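Local coordinates for sensor protein PfeS (Pseudomonas aeruginosa, PDB 3KYZ) that is a membrane-bound sensor histidine kinase, here its sensor domain, and may activate the response regulator PfeR by phosphorylating it, at residues E53-A58 against L114-P119; R84-P89 against P99-E104; G41-R46 against L67-L72; Q29-W34 against P106-Q111. All coordinates share one frame; numbering follows the deposited sequence. Where two conformers were deposited one is given.

Interaction 1 (E53-A58 against L114-P119)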
# COMPACT_ATOMS: atom_id res chain seq x y z
N GLU A 53 11.46 11.75 15.78
CA GLU A 53 10.21 11.15 16.24
C GLU A 53 10.38 9.70 16.67
O GLU A 53 9.41 9.04 17.05
CB GLU A 53 9.15 11.24 15.14
CG GLU A 53 8.65 12.66 14.89
CD GLU A 53 7.76 13.18 16.00
OE1 GLU A 53 7.42 12.41 16.92
OE2 GLU A 53 7.41 14.38 15.94
N ASP A 54 11.62 9.21 16.61
CA ASP A 54 11.94 7.85 17.03
C ASP A 54 10.98 6.85 16.39
O ASP A 54 10.36 6.03 17.07
CB ASP A 54 11.90 7.73 18.56
CG ASP A 54 12.46 6.41 19.06
OD1 ASP A 54 13.28 5.80 18.34
OD2 ASP A 54 12.10 6.00 20.18
N THR A 55 10.86 6.93 15.06
CA THR A 55 9.91 6.10 14.35
C THR A 55 10.34 5.93 12.90
O THR A 55 11.14 6.71 12.38
CB THR A 55 8.49 6.72 14.41
OG1 THR A 55 7.53 5.73 14.03
CG2 THR A 55 8.38 7.93 13.50
N TRP A 56 9.81 4.90 12.26
CA TRP A 56 10.13 4.65 10.86
C TRP A 56 9.52 5.73 9.95
O TRP A 56 8.37 6.12 10.12
CB TRP A 56 9.67 3.27 10.42
CG TRP A 56 10.12 2.91 9.03
CD1 TRP A 56 11.35 2.45 8.67
CD2 TRP A 56 9.35 2.99 7.83
NE1 TRP A 56 11.39 2.23 7.31
CE2 TRP A 56 10.18 2.56 6.77
CE3 TRP A 56 8.04 3.39 7.54
CZ2 TRP A 56 9.74 2.50 5.45
CZ3 TRP A 56 7.60 3.33 6.24
CH2 TRP A 56 8.45 2.89 5.20
N VAL A 57 10.31 6.19 8.98
CA VAL A 57 9.88 7.21 8.04
C VAL A 57 10.35 6.82 6.65
O VAL A 57 11.43 6.24 6.49
CB VAL A 57 10.51 8.59 8.41
CG1 VAL A 57 10.24 9.61 7.31
CG2 VAL A 57 9.98 9.06 9.75
N ALA A 58 9.54 7.14 5.63
CA ALA A 58 9.99 7.02 4.24
C ALA A 58 9.39 8.14 3.41
O ALA A 58 8.29 8.62 3.70
CB ALA A 58 9.61 5.65 3.65
N LEU A 114 4.88 11.48 2.13
CA LEU A 114 5.57 11.12 3.36
C LEU A 114 4.83 9.94 3.98
O LEU A 114 3.60 9.94 4.06
CB LEU A 114 5.57 12.30 4.33
CG LEU A 114 6.08 12.01 5.75
CD1 LEU A 114 7.55 11.63 5.72
CD2 LEU A 114 5.86 13.22 6.66
N VAL A 115 5.58 8.92 4.38
CA VAL A 115 5.03 7.83 5.18
C VAL A 115 5.73 7.86 6.54
O VAL A 115 6.96 7.91 6.62
CB VAL A 115 5.22 6.46 4.51
CG1 VAL A 115 4.68 5.34 5.41
CG2 VAL A 115 4.53 6.44 3.15
N ILE A 116 4.94 7.85 7.60
CA ILE A 116 5.50 7.84 8.95
C ILE A 116 4.74 6.83 9.79
O ILE A 116 3.52 6.84 9.81
CB ILE A 116 5.48 9.26 9.59
CG1 ILE A 116 6.12 9.25 10.98
CG2 ILE A 116 4.07 9.85 9.64
CD1 ILE A 116 6.50 10.65 11.46
N GLN A 117 5.46 5.93 10.45
CA GLN A 117 4.78 5.05 11.40
C GLN A 117 4.38 5.92 12.59
O GLN A 117 5.19 6.67 13.13
CB GLN A 117 5.66 3.89 11.87
CG GLN A 117 4.86 2.87 12.68
CD GLN A 117 5.57 1.55 12.87
OE1 GLN A 117 6.79 1.48 12.85
NE2 GLN A 117 4.79 0.48 13.05
N LEU A 118 3.11 5.85 12.97
CA LEU A 118 2.58 6.76 13.99
C LEU A 118 3.40 6.68 15.27
O LEU A 118 3.58 5.60 15.82
CB LEU A 118 1.13 6.41 14.30
CG LEU A 118 0.40 7.46 15.14
CD1 LEU A 118 0.16 8.72 14.32
CD2 LEU A 118 -0.90 6.91 15.67
N PRO A 119 3.91 7.83 15.75
CA PRO A 119 4.58 7.81 17.06
C PRO A 119 3.63 7.33 18.16
O PRO A 119 2.46 7.72 18.17
CB PRO A 119 4.95 9.28 17.29
CG PRO A 119 5.11 9.83 15.91
CD PRO A 119 4.04 9.14 15.09
O HOH W 1 6.05 4.32 15.83
O HOH W 2 8.94 2.69 14.03

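Interaction 2 (R84-P89 against P99-E104)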
# COMPACT_ATOMS: atom_id res chain seq x y z
N ARG A 84 -2.89 4.29 6.59
CA ARG A 84 -4.03 5.12 6.99
C ARG A 84 -3.77 6.57 6.65
O ARG A 84 -2.62 7.04 6.75
CB ARG A 84 -4.27 5.02 8.51
CG ARG A 84 -4.25 3.60 9.07
CD ARG A 84 -5.41 2.77 8.54
NE ARG A 84 -6.68 3.21 9.10
CZ ARG A 84 -7.87 2.84 8.64
NH1 ARG A 84 -7.97 2.02 7.60
NH2 ARG A 84 -8.98 3.30 9.22
N LYS A 85 -4.81 7.30 6.26
CA LYS A 85 -4.69 8.75 6.10
C LYS A 85 -4.94 9.46 7.42
O LYS A 85 -5.51 8.87 8.35
CB LYS A 85 -5.65 9.27 5.03
CG LYS A 85 -5.29 8.82 3.62
CD LYS A 85 -6.14 9.55 2.59
CE LYS A 85 -5.87 9.03 1.18
NZ LYS A 85 -6.68 9.76 0.17
N LEU A 86 -4.51 10.71 7.51
CA LEU A 86 -4.53 11.44 8.78
C LEU A 86 -5.91 11.53 9.44
O LEU A 86 -6.00 11.61 10.67
CB LEU A 86 -3.95 12.84 8.61
CG LEU A 86 -2.43 12.90 8.48
CD1 LEU A 86 -1.97 14.29 8.04
CD2 LEU A 86 -1.76 12.52 9.80
N ASP A 87 -6.97 11.55 8.64
CA ASP A 87 -8.31 11.70 9.20
C ASP A 87 -9.10 10.40 9.31
O ASP A 87 -10.31 10.41 9.55
CB ASP A 87 -9.12 12.76 8.45
CG ASP A 87 -9.29 12.45 6.99
OD1 ASP A 87 -8.56 11.59 6.45
OD2 ASP A 87 -10.17 13.09 6.37
N TRP A 88 -8.40 9.28 9.14
CA TRP A 88 -9.04 7.97 9.26
C TRP A 88 -8.92 7.45 10.68
O TRP A 88 -8.02 7.85 11.42
CB TRP A 88 -8.38 6.98 8.30
CG TRP A 88 -8.59 7.27 6.85
CD1 TRP A 88 -9.23 8.35 6.30
CD2 TRP A 88 -8.16 6.46 5.75
NE1 TRP A 88 -9.22 8.25 4.92
CE2 TRP A 88 -8.56 7.10 4.56
CE3 TRP A 88 -7.46 5.25 5.66
CZ2 TRP A 88 -8.30 6.57 3.30
CZ3 TRP A 88 -7.20 4.73 4.40
CH2 TRP A 88 -7.62 5.39 3.24
N PRO A 89 -9.81 6.52 11.07
CA PRO A 89 -9.66 5.89 12.39
C PRO A 89 -8.29 5.23 12.54
O PRO A 89 -7.78 4.66 11.57
CB PRO A 89 -10.77 4.84 12.41
CG PRO A 89 -11.75 5.28 11.37
CD PRO A 89 -10.95 5.98 10.31
N PRO A 99 0.10 2.13 13.32
CA PRO A 99 -0.26 2.31 11.90
C PRO A 99 0.80 3.06 11.10
O PRO A 99 1.49 3.93 11.65
CB PRO A 99 -1.53 3.18 11.96
CG PRO A 99 -2.00 3.11 13.36
CD PRO A 99 -0.83 2.81 14.23
N TYR A 100 0.92 2.73 9.82
CA TYR A 100 1.73 3.54 8.91
C TYR A 100 0.83 4.59 8.29
O TYR A 100 -0.19 4.26 7.68
CB TYR A 100 2.38 2.67 7.83
CG TYR A 100 3.39 1.72 8.43
CD1 TYR A 100 4.70 2.14 8.68
CD2 TYR A 100 3.04 0.42 8.76
CE1 TYR A 100 5.62 1.29 9.24
CE2 TYR A 100 3.95 -0.44 9.31
CZ TYR A 100 5.25 -0.00 9.56
OH TYR A 100 6.15 -0.86 10.10
N VAL A 101 1.20 5.85 8.48
CA VAL A 101 0.38 6.97 8.03
C VAL A 101 0.92 7.52 6.71
O VAL A 101 2.12 7.81 6.59
CB VAL A 101 0.34 8.08 9.09
CG1 VAL A 101 -0.54 9.23 8.63
CG2 VAL A 101 -0.14 7.51 10.43
N SER A 102 0.03 7.64 5.73
CA SER A 102 0.36 8.13 4.40
C SER A 102 -0.10 9.58 4.26
O SER A 102 -1.27 9.89 4.48
CB SER A 102 -0.38 7.29 3.36
OG SER A 102 -0.17 7.76 2.04
N ILE A 103 0.83 10.47 3.92
CA ILE A 103 0.51 11.89 3.81
C ILE A 103 1.07 12.45 2.50
O ILE A 103 2.29 12.58 2.32
CB ILE A 103 1.09 12.71 4.99
CG1 ILE A 103 0.81 12.02 6.33
CG2 ILE A 103 0.53 14.14 4.96
CD1 ILE A 103 1.65 12.58 7.50
N GLU A 104 0.18 12.78 1.57
CA GLU A 104 0.60 13.26 0.26
C GLU A 104 1.44 14.53 0.37
O GLU A 104 1.21 15.36 1.25
CB GLU A 104 -0.63 13.56 -0.61
CG GLU A 104 -1.44 14.78 -0.13
CD GLU A 104 -2.67 15.07 -0.99
OE1 GLU A 104 -3.07 14.19 -1.78
OE2 GLU A 104 -3.24 16.18 -0.88
O HOH W 3 -3.09 11.75 5.29

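Interaction 3 (G41-R46 against L67-L72)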
# COMPACT_ATOMS: atom_id res chain seq x y z
N GLY A 41 18.29 15.38 -0.52
CA GLY A 41 17.44 16.08 0.42
C GLY A 41 16.41 15.17 1.06
O GLY A 41 16.16 15.24 2.26
N ALA A 42 15.82 14.29 0.26
CA ALA A 42 14.87 13.33 0.79
C ALA A 42 15.55 12.39 1.78
O ALA A 42 14.98 12.04 2.82
CB ALA A 42 14.23 12.54 -0.34
N GLU A 43 16.78 11.99 1.47
CA GLU A 43 17.52 11.07 2.33
C GLU A 43 17.81 11.72 3.68
O GLU A 43 17.56 11.13 4.74
CB GLU A 43 18.83 10.66 1.65
CG GLU A 43 19.60 9.59 2.40
CD GLU A 43 18.99 8.21 2.24
OE1 GLU A 43 18.07 8.06 1.40
OE2 GLU A 43 19.43 7.27 2.94
N ARG A 44 18.31 12.95 3.66
CA ARG A 44 18.62 13.64 4.90
C ARG A 44 17.36 13.90 5.72
O ARG A 44 17.36 13.73 6.94
CB ARG A 44 19.37 14.94 4.64
CG ARG A 44 19.79 15.66 5.92
CD ARG A 44 20.74 16.81 5.62
NE ARG A 44 20.21 17.69 4.58
CZ ARG A 44 19.37 18.69 4.81
NH1 ARG A 44 18.94 19.43 3.80
NH2 ARG A 44 18.94 18.93 6.04
N PHE A 45 16.28 14.31 5.04
CA PHE A 45 15.04 14.58 5.75
C PHE A 45 14.51 13.32 6.44
O PHE A 45 14.09 13.35 7.59
CB PHE A 45 13.97 15.17 4.82
CG PHE A 45 12.69 15.48 5.53
CD1 PHE A 45 12.52 16.71 6.14
CD2 PHE A 45 11.68 14.53 5.62
CE1 PHE A 45 11.34 17.00 6.82
CE2 PHE A 45 10.51 14.82 6.30
CZ PHE A 45 10.34 16.05 6.90
N ARG A 46 14.52 12.21 5.71
CA ARG A 46 14.07 10.94 6.25
C ARG A 46 14.83 10.58 7.53
O ARG A 46 14.23 10.20 8.55
CB ARG A 46 14.27 9.86 5.19
CG ARG A 46 13.97 8.50 5.69
CD ARG A 46 14.32 7.46 4.65
NE ARG A 46 13.72 6.22 5.08
CZ ARG A 46 13.92 5.03 4.54
NH1 ARG A 46 14.75 4.88 3.51
NH2 ARG A 46 13.30 3.99 5.06
N LEU A 67 12.19 7.97 -2.62
CA LEU A 67 12.69 9.19 -3.25
C LEU A 67 14.12 9.51 -2.80
O LEU A 67 14.79 10.33 -3.41
CB LEU A 67 11.79 10.38 -2.94
CG LEU A 67 10.40 10.38 -3.60
CD1 LEU A 67 9.56 11.55 -3.09
CD2 LEU A 67 10.50 10.39 -5.11
N GLY A 68 14.57 8.87 -1.72
CA GLY A 68 15.92 9.07 -1.24
C GLY A 68 16.95 8.25 -2.00
O GLY A 68 16.62 7.53 -2.95
N SER A 69 18.21 8.36 -1.59
CA SER A 69 19.28 7.63 -2.25
C SER A 69 19.34 6.16 -1.83
O SER A 69 19.91 5.33 -2.54
CB SER A 69 20.63 8.31 -2.01
OG SER A 69 20.85 8.50 -0.62
N THR A 70 18.74 5.84 -0.69
CA THR A 70 18.73 4.46 -0.21
C THR A 70 17.40 3.82 -0.59
O THR A 70 16.35 4.32 -0.20
CB THR A 70 18.89 4.40 1.33
OG1 THR A 70 20.13 5.01 1.72
CG2 THR A 70 18.87 2.94 1.81
N PRO A 71 17.44 2.72 -1.35
CA PRO A 71 16.19 2.07 -1.75
C PRO A 71 15.49 1.41 -0.57
O PRO A 71 16.12 1.09 0.45
CB PRO A 71 16.62 1.00 -2.75
CG PRO A 71 18.08 0.89 -2.67
CD PRO A 71 18.64 1.98 -1.81
N LEU A 72 14.19 1.19 -0.71
CA LEU A 72 13.45 0.45 0.30
C LEU A 72 13.77 -1.03 0.20
O LEU A 72 13.86 -1.57 -0.90
CB LEU A 72 11.95 0.64 0.10
CG LEU A 72 11.43 2.07 0.23
CD1 LEU A 72 9.92 2.08 0.16
CD2 LEU A 72 11.92 2.68 1.55
O HOH W 4 15.83 6.48 1.37
O HOH W 5 15.50 2.14 3.05

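Interaction 4 (Q29-W34 against P106-Q111)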
# COMPACT_ATOMS: atom_id res chain seq x y z
N GLN A 29 7.25 19.81 4.75
CA GLN A 29 8.70 19.89 4.88
C GLN A 29 9.39 18.83 4.02
O GLN A 29 10.43 19.09 3.42
CB GLN A 29 9.15 19.70 6.33
CG GLN A 29 8.72 20.78 7.29
CD GLN A 29 9.29 20.55 8.66
OE1 GLN A 29 10.47 20.21 8.80
NE2 GLN A 29 8.47 20.72 9.68
N ALA A 30 8.82 17.63 3.99
CA ALA A 30 9.37 16.54 3.19
C ALA A 30 9.38 16.93 1.71
O ALA A 30 10.37 16.74 1.01
CB ALA A 30 8.54 15.27 3.38
N GLU A 31 8.25 17.46 1.24
CA GLU A 31 8.16 17.89 -0.15
C GLU A 31 9.19 18.97 -0.45
O GLU A 31 9.84 18.96 -1.50
CB GLU A 31 6.77 18.40 -0.48
CG GLU A 31 6.64 18.85 -1.94
CD GLU A 31 5.25 19.29 -2.30
OE1 GLU A 31 4.54 19.80 -1.41
OE2 GLU A 31 4.86 19.12 -3.47
N ASP A 32 9.32 19.94 0.47
CA ASP A 32 10.25 21.04 0.27
C ASP A 32 11.68 20.50 0.13
O ASP A 32 12.45 20.98 -0.70
CB ASP A 32 10.19 22.03 1.44
CG ASP A 32 8.93 22.89 1.43
OD1 ASP A 32 8.18 22.88 0.43
OD2 ASP A 32 8.70 23.59 2.44
N ALA A 33 12.03 19.51 0.96
CA ALA A 33 13.37 18.93 0.91
C ALA A 33 13.61 18.23 -0.43
O ALA A 33 14.66 18.39 -1.06
CB ALA A 33 13.58 17.96 2.08
N TRP A 34 12.62 17.45 -0.87
CA TRP A 34 12.67 16.80 -2.17
C TRP A 34 12.81 17.81 -3.31
O TRP A 34 13.67 17.67 -4.19
CB TRP A 34 11.42 15.93 -2.39
CG TRP A 34 11.18 15.55 -3.84
CD1 TRP A 34 10.18 16.01 -4.66
CD2 TRP A 34 11.96 14.65 -4.63
NE1 TRP A 34 10.30 15.45 -5.92
CE2 TRP A 34 11.39 14.61 -5.93
CE3 TRP A 34 13.10 13.88 -4.38
CZ2 TRP A 34 11.91 13.83 -6.95
CZ3 TRP A 34 13.62 13.11 -5.40
CH2 TRP A 34 13.03 13.09 -6.68
N PRO A 106 1.90 18.12 -0.27
CA PRO A 106 0.75 19.02 -0.45
C PRO A 106 0.74 19.81 -1.76
O PRO A 106 -0.32 20.03 -2.33
CB PRO A 106 0.85 19.96 0.76
CG PRO A 106 2.32 19.93 1.14
CD PRO A 106 2.73 18.50 0.88
N GLY A 107 1.91 20.23 -2.23
CA GLY A 107 1.97 21.03 -3.45
C GLY A 107 1.72 20.20 -4.70
O GLY A 107 0.95 20.59 -5.58
N HIS A 108 2.39 19.06 -4.78
CA HIS A 108 2.25 18.18 -5.94
C HIS A 108 2.16 16.74 -5.45
O HIS A 108 3.15 16.02 -5.41
CB HIS A 108 3.44 18.37 -6.89
CG HIS A 108 3.47 19.71 -7.55
ND1 HIS A 108 2.64 20.05 -8.60
CD2 HIS A 108 4.23 20.80 -7.30
CE1 HIS A 108 2.89 21.29 -8.97
NE2 HIS A 108 3.85 21.77 -8.20
N PRO A 109 0.94 16.31 -5.07
CA PRO A 109 0.74 14.97 -4.52
C PRO A 109 1.19 13.89 -5.49
O PRO A 109 1.56 12.80 -5.06
CB PRO A 109 -0.78 14.90 -4.31
CG PRO A 109 -1.25 16.30 -4.30
CD PRO A 109 -0.29 17.11 -5.10
N GLU A 110 1.14 14.18 -6.79
CA GLU A 110 1.54 13.19 -7.78
C GLU A 110 3.04 12.90 -7.76
O GLU A 110 3.49 11.91 -8.35
CB GLU A 110 1.08 13.59 -9.19
CG GLU A 110 1.96 14.64 -9.88
CD GLU A 110 1.69 16.06 -9.41
OE1 GLU A 110 0.99 16.26 -8.40
OE2 GLU A 110 2.17 17.00 -10.08
N GLN A 111 3.82 13.74 -7.08
CA GLN A 111 5.27 13.55 -7.03
C GLN A 111 5.70 12.64 -5.88
O GLN A 111 6.80 12.08 -5.90
CB GLN A 111 5.99 14.89 -6.93
CG GLN A 111 5.93 15.73 -8.20
CD GLN A 111 6.61 17.07 -8.04
OE1 GLN A 111 7.43 17.26 -7.15
NE2 GLN A 111 6.26 18.01 -8.91
O HOH W 6 6.72 18.88 -5.13

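Interaction 1 (E53-A58 against L114-P119)
T55 turns OG1 away from its own backbone N (chi1 -165°), beside the carbonyl carbon, and this sets the hydroxyl against the backbone of Q117. T55 OG1 donates to Q117 O at 2.7 Å, reaching it from above the carbonyl plane. The same hydroxyl accepts from a water that also donates to L118 O. The methyl T55 CG2 lies 3.6 Å from I116 CG1, the two side chains crossing at about a right angle.

Beyond T55 the backbones pair as antiparallel strands. Q117 N donates to W56 O. A58 and V115 form a hydrogen-bonded pair, with A58 N to V115 O at 2.9 Å and V115 N to A58 O at 2.8 Å. V57 and I116 form the non-hydrogen-bonded pair, their side chains side by side. V57 CG1 also packs on L114 CD1 at 3.7 Å. On the sheet face of A58 and V115, V115 CG1 meets the edge of the W56 ring at CZ3, 3.6 Å away. W56 NE1 is hydrogen-bonded to E76.

Strand 113-117 is the middle strand of the antiparallel sheet, between 57-60 and 100-104. Helix 17-53 packs on the V57 and L114 side chains through L49 and Y26.

Interaction 2 (R84-P89 against P99-E104)
Two backbone hydrogen bonds join R84 to strand 100-104. R84 N donates to Y100 O at 2.9 Å. S102 N returns a bond to R84 O at 2.9 Å, and V101 CA lies close enough to R84 O for a CA-H...O contact. R84 and V101 form a single beta bridge.

Past the bridge the backbones part. A water accepts from L86 N and donates to S102 O, which keeps the two backbones linked. K85 to W88 then make a type I beta turn, closed by W88 N to K85 O.

The R84 side chain bends back on its own segment, with chi2 -66° and chi3 -71°. Its NE and NH2 both donate to P89 O, at 3.1 and 3.0 Å, with the oxygen in the guanidinium plane. One face of the guanidinium lies against W88 CE3. Across the contact, R84 CG touches P99 CB at 4.0 Å.

L86 supplies the apolar packing. Its CD2 meets V101 CG1 at 3.7 Å, the two side chains crossing at about a right angle, and its CD1 meets I103 CG1 at 4.0 Å. L23 of helix 17-53 touches both L86 and I103. L94 of the second subunit packs on R84 and W88, and F82 of that subunit meets the W88 ring edge-to-face.

The chemistry is divided. Backbone bonds and one water fix the register, L86 packs V101 and I103 on the side of L23, and the two hydrogen bonds to P89 O restrain the rotation of the R84 guanidinium.

Interaction 3 (G41-R46 against L67-L72)
E43, on the long helix 17-53 of this Cache-clan sensor domain, fastens the loop 67-72 with its carboxylate. Its CG points away from the backbone N (chi1 -174°), and the chain then bends at chi2 (76°), which brings both oxygens to T70. T70 N donates to E43 OE1 at 3.1 Å. T70 OG1 donates to E43 OE2 at 2.7 Å. Both donors approach from above the carboxylate plane. The bonds tie one side chain to the main chain and the side chain of one residue, with the E43 and T70 side chains at about a right angle. The backbone passes close here, with G68 CA 3.6 Å from E43 OE1.

Just before E43, A42 CB rests on the loop 3.8 Å from L67 O. Further along, R46 runs extended from CG to NE. Its NH2 group lies 4.0 Å from L72 CD2, the two side chains crossing obliquely. R46 NE is hydrogen-bonded to V57 O, and NH2 forms a salt bridge with E76.

Two waters complete the join. One links R46 NH1 to P71 O. The other donates to E43 OE1 and T70 O and accepts from R46 NH1, at 2.9 Å.

Interaction 4 (Q29-W34 against P106-Q111)
E31 and W34 carry the helix side of this contact, one turn apart on helix 17-53, and both face the loop 106-111. E31 comes first and is fully extended (chi1 -179°), so its carboxylate reaches the loop backbone. E31 OE1 accepts from G107 N at 2.8 Å. E31 OE2 accepts from H108 N, also at 2.8 Å but less straight, with 138° at the hydrogen. Each oxygen uses its syn lone pair, the one on the side of the other oxygen. Two successive backbone N-H groups are thus held by one carboxylate. P106 packs beside it, with CD 3.2 Å from E31 OE1.

A water donates to both E31 OE2 and Q111 OE1 and joins the glutamate to the far end of the loop. W34 follows. Q111 OE1 lies in the plane of the indole, at its edge, 3.6 Å from W34 NE1. The amide and the ring are steeply inclined, 68° apart.

The loop links strand 100-104 to strand 113-117, and this contact holds it to the side of the long helix. F105 touches A30 and E31 from just before the loop. L67 packs on W34, and F45, farther along the same helix, touches Q29, A30 and A33.

Overall arrangement
The chain starts into helix 17-53, which supplies one side of interactions 3 and 4. Interaction 3 closes the shorter of these two loops, reaching 67-72 after strand 57-60. Interaction 2 follows in series, joining 84-89 to strand 100-104. Interaction 4 spans both, since its loop runs from 29-34 to 106-111. Interaction 1 opens at 53-58, where the helix gives way to strand 57-60, and ends last, at 114-119. It therefore encloses interaction 2 but crosses interactions 3 and 4. Interactions 1 and 2 meet in the sheet, where strands 113-117 and 100-104 are neighbours. R46 connects interaction 3 to V57 of interaction 1, while F45 packs interaction 3 against Q29 and A30 of interaction 4.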